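Local coordinates for protein insulinase family protease (Yersinia pestis, PDB 3GO9) that is a predicted protease of the insulinase (M16) family that binds zinc ions and would be expected to hydrolyse peptide bonds, at residues N166-P170 against W171-R175; L443-P446 against K447-E451; P43-P46 against S47-I50. One frame throughout, in Å; residues are numbered along the deposited sequence.

All three interactions are local turns or helix starts in one chain. In sequence order interaction 3 comes first, then interaction 1, then interaction 2. Interaction 3 sits in the loop between strands 36-41 and 50-56 of the seven-stranded sheet. Interaction 1 starts helix 170-175, after strand 160-162 at an edge of that sheet. Both belong to the insulinase (M16) part of the chain. Interaction 2 ends strand 440-446 of the five-stranded sheet. The centres of 1 and 2 are about 15 Å apart, and W171 touches M444. Helix 170-175 thus meets the second sheet there. Interaction 3 lies across the chain's centre, about 38 Å from interaction 1 and 47 Å from interaction 2, centre to centre.

Interaction 1 (N166-P170 against W171-R175); sequences NIQEP and WWRYR
R173 folds back from the first turn of helix 170-175 over the preceding loop. Its side chain runs beside Q168, and both point the same way. NH2 of R173 donates to OE1 of Q168 at 2.6 Å. The bond is bent, with an angle of 136° at the hydrogen. OE1 lies near the guanidinium plane, but NH2 stands above the amide carbonyl plane. The two flat groups are turned 61° apart. The I167 O carbonyl sits over the centre of one guanidinium face, 3.4 Å from R173 CZ. At the edge of the group, water 1 accepts from R173 NE at 2.8 Å and donates to Q168 O. D185 forms a salt bridge with NH1. Several partners therefore fix the rotation of the guanidinium.

W172 lies alongside I167. Its CG is anti to the backbone N (chi1 -171°), which sets the ring beside I167, pointing the same way. I167 O meets the ring edge in its plane, 3.4 Å from W172 CD1. I167 CG2 packs 4.1 Å from W172 CD1. NE1 of W172 is hydrogen-bonded to the hydroxyl of Y111.

E169 holds the N-cap position. In the modelled conformer, one of two, its carboxylate nears the W171 ring edge, so that contact is doubtful. Backbone bonds then start the helix: R173 N to E169 O at 3.1 Å, and Y174 N to P170 O at 2.9 Å. Before it, N166 OD1 accepts from Q168 N in an Asx turn.

Around it, I167 packs on D185 and P186, while W171 and Y174 reach the five-stranded sheet, W171 on L259, V442, M444 and Q329, and Y174 on V257 and L259.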
ATOM      1  N   ASN A 166       3.432  -4.285 -11.510  1.00 16.90           N
ATOM      2  CA  ASN A 166       4.111  -5.068 -12.500  1.00 16.56           C
ATOM      3  C   ASN A 166       4.443  -6.445 -11.919  1.00 15.66           C
ATOM      4  O   ASN A 166       5.407  -6.606 -11.163  1.00 14.84           O
ATOM      5  CB  ASN A 166       5.409  -4.376 -12.981  1.00 18.28           C
ATOM      6  CG  ASN A 166       6.150  -5.208 -13.998  1.00 19.78           C
ATOM      7  OD1 ASN A 166       5.645  -6.229 -14.514  1.00 25.41           O
ATOM      8  ND2 ASN A 166       7.370  -4.755 -14.348  1.00 26.25           N
ATOM      9  N   ILE A 167       3.583  -7.399 -12.235  1.00 13.86           N
ATOM     10  CA  ILE A 167       3.716  -8.777 -11.672  1.00 13.46           C
ATOM     11  C   ILE A 167       4.914  -9.456 -12.264  1.00 13.36           C
ATOM     12  O   ILE A 167       5.441 -10.403 -11.691  1.00 11.82           O
ATOM     13  CB  ILE A 167       2.428  -9.550 -11.997  1.00 14.53           C
ATOM     14  CG1 ILE A 167       1.207  -8.878 -11.322  1.00 13.07           C
ATOM     15  CG2 ILE A 167       2.514 -10.973 -11.584  1.00 13.82           C
ATOM     16  CD1 ILE A 167       1.163  -8.822  -9.806  1.00 10.91           C
ATOM     17  N   GLN A 168       5.335  -8.971 -13.440  1.00 14.33           N
ATOM     18  CA  GLN A 168       6.418  -9.573 -14.226  1.00 16.39           C
ATOM     19  C   GLN A 168       7.852  -9.153 -13.803  1.00 16.37           C
ATOM     20  O   GLN A 168       8.827  -9.645 -14.332  1.00 19.73           O
ATOM     21  CB  GLN A 168       6.204  -9.255 -15.733  1.00 17.26           C
ATOM     22  CG  GLN A 168       4.742  -9.255 -16.241  1.00 21.15           C
ATOM     23  CD  GLN A 168       4.066 -10.576 -16.027  1.00 22.55           C
ATOM     24  OE1 GLN A 168       4.729 -11.596 -15.996  1.00 23.38           O
ATOM     25  NE2 GLN A 168       2.733 -10.561 -15.853  1.00 22.42           N
ATOM     26  N   GLU A 169       7.963  -8.196 -12.912  1.00 17.08           N
ATOM     27  CA  GLU A 169       9.257  -7.754 -12.370  0.60 18.31           C
ATOM     28  C   GLU A 169      10.061  -8.972 -11.894  1.00 18.26           C
ATOM     29  O   GLU A 169       9.554  -9.722 -11.090  1.00 15.47           O
ATOM     30  CB  GLU A 169       9.004  -6.896 -11.139  0.60 19.76           C
ATOM     31  CG  GLU A 169       9.276  -5.451 -11.238  0.60 23.34           C
ATOM     32  CD  GLU A 169       9.839  -4.955  -9.930  0.60 25.26           C
ATOM     33  OE1 GLU A 169       9.096  -4.963  -8.919  0.60 27.96           O
ATOM     34  OE2 GLU A 169      11.040  -4.603  -9.910  0.60 29.37           O
ATOM     35  N   PRO A 170      11.328  -9.152 -12.360  1.00 18.86           N
ATOM     36  CA  PRO A 170      12.090 -10.265 -11.752  1.00 18.40           C
ATOM     37  C   PRO A 170      12.210 -10.246 -10.211  1.00 16.09           C
ATOM     38  O   PRO A 170      12.196 -11.317  -9.567  1.00 17.02           O
ATOM     39  CB  PRO A 170      13.474 -10.116 -12.383  1.00 19.04           C
ATOM     40  CG  PRO A 170      13.158  -9.566 -13.778  1.00 21.46           C
ATOM     41  CD  PRO A 170      11.978  -8.655 -13.594  1.00 19.85           C
ATOM     42  N   TRP A 171      12.256  -9.071  -9.623  1.00 15.27           N
ATOM     43  CA  TRP A 171      12.170  -8.961  -8.166  1.00 15.16           C
ATOM     44  C   TRP A 171      10.897  -9.627  -7.593  1.00 14.99           C
ATOM     45  O   TRP A 171      10.937 -10.348  -6.597  1.00 12.86           O
ATOM     46  CB  TRP A 171      12.227  -7.522  -7.695  1.00 15.16           C
ATOM     47  CG  TRP A 171      11.759  -7.333  -6.324  1.00 15.80           C
ATOM     48  CD1 TRP A 171      10.603  -6.739  -5.961  1.00 19.74           C
ATOM     49  CD2 TRP A 171      12.362  -7.815  -5.096  1.00 15.01           C
ATOM     50  NE1 TRP A 171      10.443  -6.795  -4.613  1.00 20.13           N
ATOM     51  CE2 TRP A 171      11.511  -7.427  -4.048  1.00 17.80           C
ATOM     52  CE3 TRP A 171      13.519  -8.528  -4.793  1.00 17.14           C
ATOM     53  CZ2 TRP A 171      11.776  -7.721  -2.713  1.00 18.57           C
ATOM     54  CZ3 TRP A 171      13.807  -8.817  -3.425  1.00 18.21           C
ATOM     55  CH2 TRP A 171      12.919  -8.407  -2.413  1.00 19.90           C
ATOM     56  N   TRP A 172       9.747  -9.316  -8.183  1.00 14.04           N
ATOM     57  CA  TRP A 172       8.523  -9.925  -7.718  1.00 13.12           C
ATOM     58  C   TRP A 172       8.501 -11.437  -7.896  1.00 12.26           C
ATOM     59  O   TRP A 172       8.111 -12.139  -6.949  1.00 13.25           O
ATOM     60  CB  TRP A 172       7.294  -9.214  -8.342  1.00 13.78           C
ATOM     61  CG  TRP A 172       6.004  -9.674  -7.704  1.00 13.55           C
ATOM     62  CD1 TRP A 172       4.979 -10.299  -8.324  1.00 12.34           C
ATOM     63  CD2 TRP A 172       5.623  -9.536  -6.317  1.00 12.58           C
ATOM     64  NE1 TRP A 172       3.976 -10.582  -7.411  1.00 11.70           N
ATOM     65  CE2 TRP A 172       4.343 -10.120  -6.177  1.00 12.97           C
ATOM     66  CE3 TRP A 172       6.227  -8.982  -5.194  1.00 13.67           C
ATOM     67  CZ2 TRP A 172       3.689 -10.178  -4.961  1.00 14.52           C
ATOM     68  CZ3 TRP A 172       5.545  -9.020  -3.980  1.00 14.17           C
ATOM     69  CH2 TRP A 172       4.312  -9.626  -3.874  1.00 14.00           C
ATOM     70  N   ARG A 173       8.983 -11.921  -9.026  1.00 11.65           N
ATOM     71  CA  ARG A 173       9.129 -13.360  -9.291  1.00 12.62           C
ATOM     72  C   ARG A 173       9.991 -14.011  -8.235  1.00 12.32           C
ATOM     73  O   ARG A 173       9.632 -15.056  -7.688  1.00 14.09           O
ATOM     74  CB  ARG A 173       9.697 -13.662 -10.680  1.00 13.09           C
ATOM     75  CG  ARG A 173       8.805 -13.243 -11.813  1.00 15.54           C
ATOM     76  CD  ARG A 173       7.416 -13.818 -11.672  1.00 16.95           C
ATOM     77  NE  ARG A 173       6.580 -13.449 -12.796  1.00 18.83           N
ATOM     78  CZ  ARG A 173       5.271 -13.638 -12.846  1.00 18.62           C
ATOM     79  NH1 ARG A 173       4.629 -14.222 -11.825  1.00 22.50           N
ATOM     80  NH2 ARG A 173       4.607 -13.248 -13.945  1.00 16.54           N
ATOM     81  N   TYR A 174      11.059 -13.348  -7.846  1.00 12.92           N
ATOM     82  CA  TYR A 174      11.903 -13.885  -6.754  1.00 11.44           C
ATOM     83  C   TYR A 174      11.169 -13.882  -5.425  1.00 11.61           C
ATOM     84  O   TYR A 174      11.114 -14.888  -4.726  1.00 11.04           O
ATOM     85  CB  TYR A 174      13.197 -13.056  -6.664  1.00 11.62           C
ATOM     86  CG  TYR A 174      14.128 -13.544  -5.594  1.00 11.71           C
ATOM     87  CD1 TYR A 174      14.847 -14.734  -5.746  1.00 12.64           C
ATOM     88  CD2 TYR A 174      14.264 -12.882  -4.420  1.00 12.33           C
ATOM     89  CE1 TYR A 174      15.724 -15.199  -4.773  1.00 12.21           C
ATOM     90  CE2 TYR A 174      15.127 -13.360  -3.410  1.00 12.67           C
ATOM     91  CZ  TYR A 174      15.840 -14.517  -3.592  1.00 14.90           C
ATOM     92  OH  TYR A 174      16.664 -14.993  -2.600  1.00 16.01           O
ATOM     93  N   ARG A 175      10.567 -12.739  -5.090  1.00  9.14           N
ATOM     94  CA  ARG A 175       9.936 -12.571  -3.823  1.00 10.82           C
ATOM     95  C   ARG A 175       8.762 -13.505  -3.585  1.00 11.04           C
ATOM     96  O   ARG A 175       8.534 -13.897  -2.447  1.00 12.01           O
ATOM     97  CB  ARG A 175       9.512 -11.106  -3.608  1.00 10.25           C
ATOM     98  CG  ARG A 175       9.070 -10.754  -2.208  1.00 11.40           C
ATOM     99  CD  ARG A 175      10.196 -10.787  -1.212  1.00 15.25           C
ATOM    100  NE  ARG A 175       9.761 -10.784   0.197  1.00 15.44           N
ATOM    101  CZ  ARG A 175       9.329 -11.855   0.869  1.00 15.38           C
ATOM    102  NH1 ARG A 175       9.164 -13.032   0.271  1.00 13.13           N
ATOM    103  NH2 ARG A 175       9.007 -11.724   2.141  1.00 15.55           N
TER
HETATM  104  O   HOH W   1       8.116 -12.570 -15.014  1.00 25.32           O

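Interaction 2 (L443-P446 against K447-E451); sequences LMQP and KGEPE
K447 leads the chain out of strand 440-446 into a type II beta turn, whose end residues P446 and E449 touch. It is the first of the two central residues. G448 is the second. Its positive phi of 89° would press a CB against the preceding carbonyl, so glycine suits the position. E449 closes the turn, with its N donating to P446 O at 3.1 Å.

The E449 side chain then reaches back to the strand. Its CG is anti to the backbone N (chi1 -167°) and the chain is extended. It crosses the side chain of Q445 at about a right angle, with the two flat groups 40° apart. Q445 NE2 donates to E449 OE2 at 2.8 Å in a nearly straight bond. OE2 lies in the amide plane and uses its anti lone pair. The same carboxylate passes beside the P446 ring, with OE2 3.5 Å from P446 CD.

P450 adds its carbonyl: Q445 NE2 donates to P450 O at 2.9 Å. This bond is more bent, and NE2 stands above the carbonyl plane, not on a lone pair. E451 passes the other end of the amide, its CA 3.7 Å from Q445 OE1.

The amide is held at both ends, since Q445 OE1 is hydrogen-bonded to the S258 hydroxyl and to the backbone N of V452. E449 OE2 lies close to D267. This closeness of like charges may raise the affinity of one carboxylate for a proton, while the amide N-H would partly offset it.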
ATOM      1  N   LEU A 443      20.863  -7.568  -5.675  1.00 12.56           N
ATOM      2  CA  LEU A 443      21.492  -6.774  -6.751  1.00 12.54           C
ATOM      3  C   LEU A 443      20.655  -6.925  -7.991  1.00 14.41           C
ATOM      4  O   LEU A 443      20.567  -8.038  -8.522  1.00 15.32           O
ATOM      5  CB  LEU A 443      22.879  -7.282  -7.061  1.00 12.47           C
ATOM      6  CG  LEU A 443      23.607  -6.463  -8.147  1.00 13.08           C
ATOM      7  CD1 LEU A 443      23.830  -5.012  -7.756  1.00 12.11           C
ATOM      8  CD2 LEU A 443      24.886  -7.119  -8.481  1.00 14.47           C
HETATM    9  N   MSE A 444      20.138  -5.809  -8.488  1.00 15.72           N
HETATM   10  CA  MSE A 444      19.450  -5.835  -9.784  1.00 17.87           C
HETATM   11  C   MSE A 444      20.481  -5.378 -10.815  1.00 18.36           C
HETATM   12  O   MSE A 444      21.149  -4.379 -10.593  1.00 18.84           O
HETATM   13  CB  MSE A 444      18.280  -4.893  -9.802  1.00 18.80           C
HETATM   14  CG  MSE A 444      17.565  -4.776  -8.512  1.00 24.13           C
HETATM   15 SE   MSE A 444      16.484  -6.355  -8.144  0.60 32.70          SE
HETATM   16  CE  MSE A 444      15.108  -5.644  -9.305  1.00 29.63           C
ATOM     17  N   GLN A 445      20.641  -6.134 -11.890  1.00 18.67           N
ATOM     18  CA  GLN A 445      21.486  -5.713 -13.014  1.00 18.98           C
ATOM     19  C   GLN A 445      20.678  -5.480 -14.295  1.00 21.12           C
ATOM     20  O   GLN A 445      19.632  -6.112 -14.495  1.00 22.12           O
ATOM     21  CB  GLN A 445      22.520  -6.751 -13.274  1.00 19.56           C
ATOM     22  CG  GLN A 445      23.531  -6.798 -12.152  1.00 20.73           C
ATOM     23  CD  GLN A 445      24.627  -7.756 -12.411  1.00 21.66           C
ATOM     24  OE1 GLN A 445      24.605  -8.875 -11.888  1.00 19.39           O
ATOM     25  NE2 GLN A 445      25.608  -7.346 -13.203  1.00 22.62           N
ATOM     26  N   PRO A 446      21.141  -4.541 -15.143  1.00 20.80           N
ATOM     27  CA  PRO A 446      20.463  -4.393 -16.473  1.00 22.39           C
ATOM     28  C   PRO A 446      20.641  -5.613 -17.341  1.00 22.74           C
ATOM     29  O   PRO A 446      21.700  -6.249 -17.298  1.00 23.88           O
ATOM     30  CB  PRO A 446      21.206  -3.207 -17.099  1.00 20.48           C
ATOM     31  CG  PRO A 446      21.776  -2.428 -15.927  1.00 21.58           C
ATOM     32  CD  PRO A 446      22.185  -3.513 -14.948  1.00 21.27           C
ATOM     33  N   LYS A 447      19.642  -5.928 -18.179  1.00 25.74           N
ATOM     34  CA  LYS A 447      19.828  -7.002 -19.169  1.00 26.97           C
ATOM     35  C   LYS A 447      21.086  -6.752 -20.000  1.00 26.83           C
ATOM     36  O   LYS A 447      21.350  -5.619 -20.382  1.00 27.69           O
ATOM     37  CB  LYS A 447      18.612  -7.161 -20.110  1.00 27.80           C
ATOM     38  CG  LYS A 447      18.813  -8.340 -21.098  1.00 28.94           C
ATOM     39  CD  LYS A 447      17.698  -8.450 -22.130  1.00 33.28           C
ATOM     40  CE  LYS A 447      18.257  -8.947 -23.483  1.00 33.80           C
ATOM     41  NZ  LYS A 447      17.250  -9.687 -24.288  1.00 34.11           N
ATOM     42  N   GLY A 448      21.854  -7.808 -20.248  1.00 27.11           N
ATOM     43  CA  GLY A 448      23.112  -7.751 -21.005  1.00 27.52           C
ATOM     44  C   GLY A 448      24.375  -7.475 -20.223  1.00 27.19           C
ATOM     45  O   GLY A 448      25.489  -7.661 -20.734  1.00 28.39           O
ATOM     46  N   GLU A 449      24.242  -7.071 -18.957  1.00 27.01           N
ATOM     47  CA  GLU A 449      25.420  -6.784 -18.144  1.00 26.95           C
ATOM     48  C   GLU A 449      25.982  -8.080 -17.567  1.00 26.99           C
ATOM     49  O   GLU A 449      25.232  -8.866 -17.004  1.00 28.50           O
ATOM     50  CB  GLU A 449      25.028  -5.830 -17.021  1.00 26.46           C
ATOM     51  CG  GLU A 449      26.189  -5.204 -16.294  1.00 25.68           C
ATOM     52  CD  GLU A 449      25.728  -4.240 -15.219  1.00 23.22           C
ATOM     53  OE1 GLU A 449      25.675  -3.024 -15.493  1.00 20.19           O
ATOM     54  OE2 GLU A 449      25.342  -4.705 -14.120  1.00 22.15           O
ATOM     55  N   PRO A 450      27.298  -8.306 -17.672  1.00 28.44           N
ATOM     56  CA  PRO A 450      27.901  -9.509 -17.112  1.00 28.38           C
ATOM     57  C   PRO A 450      27.500  -9.692 -15.648  1.00 28.55           C
ATOM     58  O   PRO A 450      27.577  -8.731 -14.887  1.00 27.88           O
ATOM     59  CB  PRO A 450      29.384  -9.226 -17.224  1.00 29.34           C
ATOM     60  CG  PRO A 450      29.498  -8.359 -18.420  1.00 29.40           C
ATOM     61  CD  PRO A 450      28.256  -7.552 -18.491  1.00 28.31           C
ATOM     62  N   GLU A 451      27.050 -10.900 -15.290  1.00 27.92           N
ATOM     63  CA  GLU A 451      26.608 -11.191 -13.935  1.00 27.98           C
ATOM     64  C   GLU A 451      27.689 -10.859 -12.936  1.00 25.73           C
ATOM     65  O   GLU A 451      28.856 -11.238 -13.103  1.00 25.98           O
ATOM     66  CB  GLU A 451      26.187 -12.655 -13.787  1.00 28.98           C
ATOM     67  CG  GLU A 451      25.535 -12.943 -12.445  1.00 32.06           C
ATOM     68  CD  GLU A 451      24.827 -14.283 -12.389  1.00 36.18           C
ATOM     69  OE1 GLU A 451      25.160 -15.190 -13.187  1.00 40.38           O
ATOM     70  OE2 GLU A 451      23.930 -14.419 -11.535  1.00 38.39           O
TER

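Interaction 3 (P43-P46 against S47-I50); sequences PQRP and SDRI
R45 grips D48 from the side, with two nitrogens on a single oxygen. NE donates to D48 OD2 at 3.0 Å, and NH2 donates to D48 OD2 at 3.1 Å. OD2 lies in the guanidinium plane at its edge. Both nitrogens come from the same face of the carboxylate, and the two planes are 62° apart. Bends at chi2 and chi3 (-64° and -68°) curl the arginine back onto the aspartate. Nearer the backbone the two CB atoms also meet, R45 CB to D48 CB at 3.8 Å. OD2 takes a further bond from T388 N, and R45 NH1 donates to A384 O. A bound zinc ion lies about 4 Å from the D48 side chain, which also touches D387, a zinc ligand.

The backbone here makes a type I beta turn from R45 to D48. It lies in the link between strands 36-41 and 50-56, which are separated in their sheet by strand 212-218. The closing bond of the turn is weak, D48 N to R45 O at 3.3 Å. Water 2 spans the same ends, donating to R45 O and to D48 O, each at 2.8 Å.

P46 and S47 form the looser, solvent-facing corner. Both are exposed there, and P46 O is hydrogen-bonded to N219 ND2. Beyond the turn, D48 OD1 accepts from R49 N.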
ATOM      1  N   PRO A  43     -15.024  19.029   5.023  1.00 15.06           N
ATOM      2  CA  PRO A  43     -15.414  20.423   4.805  1.00 17.27           C
ATOM      3  C   PRO A  43     -14.191  21.335   4.673  1.00 17.82           C
ATOM      4  O   PRO A  43     -14.355  22.454   4.202  1.00 18.58           O
ATOM      5  CB  PRO A  43     -16.214  20.749   6.086  1.00 17.81           C
ATOM      6  CG  PRO A  43     -15.763  19.782   7.078  1.00 18.26           C
ATOM      7  CD  PRO A  43     -15.481  18.528   6.327  1.00 15.87           C
ATOM      8  N   GLN A  44     -13.019  20.912   5.129  1.00 17.69           N
ATOM      9  CA  GLN A  44     -11.763  21.640   4.904  1.00 18.87           C
ATOM     10  C   GLN A  44     -11.285  21.559   3.453  1.00 18.73           C
ATOM     11  O   GLN A  44     -10.358  22.298   3.053  1.00 19.75           O
ATOM     12  CB  GLN A  44     -10.654  21.133   5.842  1.00 19.68           C
ATOM     13  CG  GLN A  44      -9.955  19.813   5.479  1.00 20.77           C
ATOM     14  CD  GLN A  44     -10.776  18.555   5.722  1.00 22.26           C
ATOM     15  OE1 GLN A  44     -11.929  18.603   6.241  1.00 17.43           O
ATOM     16  NE2 GLN A  44     -10.179  17.387   5.351  1.00 18.67           N
ATOM     17  N   ARG A  45     -11.857  20.646   2.663  1.00 16.64           N
ATOM     18  CA  ARG A  45     -11.557  20.552   1.228  1.00 15.83           C
ATOM     19  C   ARG A  45     -12.857  20.771   0.437  1.00 16.18           C
ATOM     20  O   ARG A  45     -13.339  19.867  -0.236  1.00 14.74           O
ATOM     21  CB  ARG A  45     -10.949  19.164   0.918  1.00 15.93           C
ATOM     22  CG  ARG A  45      -9.659  18.760   1.666  1.00 17.53           C
ATOM     23  CD  ARG A  45      -8.524  19.651   1.330  1.00 19.03           C
ATOM     24  NE  ARG A  45      -8.102  19.483  -0.070  1.00 16.23           N
ATOM     25  CZ  ARG A  45      -7.061  20.120  -0.602  1.00 18.49           C
ATOM     26  NH1 ARG A  45      -6.359  21.008   0.117  1.00 18.78           N
ATOM     27  NH2 ARG A  45      -6.743  19.899  -1.871  1.00 19.03           N
ATOM     28  N   PRO A  46     -13.445  21.984   0.523  1.00 15.78           N
ATOM     29  CA  PRO A  46     -14.806  22.123   0.125  1.00 16.55           C
ATOM     30  C   PRO A  46     -15.020  21.991  -1.373  1.00 16.15           C
ATOM     31  O   PRO A  46     -16.113  21.609  -1.766  1.00 18.54           O
ATOM     32  CB  PRO A  46     -15.174  23.539   0.615  1.00 17.24           C
ATOM     33  CG  PRO A  46     -13.889  24.243   0.636  1.00 16.57           C
ATOM     34  CD  PRO A  46     -12.946  23.218   1.157  1.00 16.73           C
ATOM     35  N   SER A  47     -13.967  22.252  -2.170  1.00 16.19           N
ATOM     36  CA  SER A  47     -14.018  22.250  -3.621  1.00 18.48           C
ATOM     37  C   SER A  47     -13.280  21.072  -4.286  1.00 17.18           C
ATOM     38  O   SER A  47     -13.254  20.970  -5.524  1.00 17.46           O
ATOM     39  CB  SER A  47     -13.474  23.584  -4.154  1.00 18.45           C
ATOM     40  OG  SER A  47     -12.086  23.714  -3.932  1.00 23.08           O
ATOM     41  N   ASP A  48     -12.705  20.171  -3.471  1.00 14.50           N
ATOM     42  CA  ASP A  48     -11.899  19.098  -3.997  1.00 12.47           C
ATOM     43  C   ASP A  48     -12.816  17.966  -4.556  1.00 11.36           C
ATOM     44  O   ASP A  48     -14.007  17.871  -4.262  1.00 10.99           O
ATOM     45  CB  ASP A  48     -11.034  18.586  -2.860  1.00 13.31           C
ATOM     46  CG  ASP A  48      -9.743  17.997  -3.307  1.00 14.54           C
ATOM     47  OD1 ASP A  48      -9.536  17.733  -4.539  1.00 19.00           O
ATOM     48  OD2 ASP A  48      -8.927  17.762  -2.387  1.00 13.47           O
ATOM     49  N   ARG A  49     -12.228  17.104  -5.357  1.00 10.80           N
ATOM     50  CA  ARG A  49     -12.964  16.006  -5.985  1.00  8.76           C
ATOM     51  C   ARG A  49     -13.420  14.980  -4.935  1.00 10.03           C
ATOM     52  O   ARG A  49     -12.798  14.823  -3.846  1.00 11.68           O
ATOM     53  CB  ARG A  49     -12.078  15.340  -7.054  1.00 10.31           C
ATOM     54  CG  ARG A  49     -11.785  16.265  -8.275  1.00  9.94           C
ATOM     55  CD  ARG A  49     -11.117  15.512  -9.359  1.00 10.06           C
ATOM     56  NE  ARG A  49     -11.978  14.637 -10.165  1.00 10.48           N
ATOM     57  CZ  ARG A  49     -12.723  15.019 -11.209  1.00 10.54           C
ATOM     58  NH1 ARG A  49     -12.730  16.297 -11.585  1.00 13.25           N
ATOM     59  NH2 ARG A  49     -13.420  14.160 -11.903  1.00 13.02           N
ATOM     60  N   ILE A  50     -14.527  14.324  -5.252  1.00  9.31           N
ATOM     61  CA  ILE A  50     -15.136  13.336  -4.338  1.00  8.93           C
ATOM     62  C   ILE A  50     -14.564  12.033  -4.764  1.00  8.16           C
ATOM     63  O   ILE A  50     -14.756  11.615  -5.927  1.00  9.32           O
ATOM     64  CB  ILE A  50     -16.635  13.323  -4.454  1.00  9.57           C
ATOM     65  CG1 ILE A  50     -17.238  14.705  -4.247  1.00 12.20           C
ATOM     66  CG2 ILE A  50     -17.303  12.270  -3.531  1.00 11.74           C
ATOM     67  CD1 ILE A  50     -16.734  15.409  -3.055  1.00 13.52           C
TER
HETATM   68  O   HOH W   2     -14.551  17.663  -1.494  1.00 13.29           O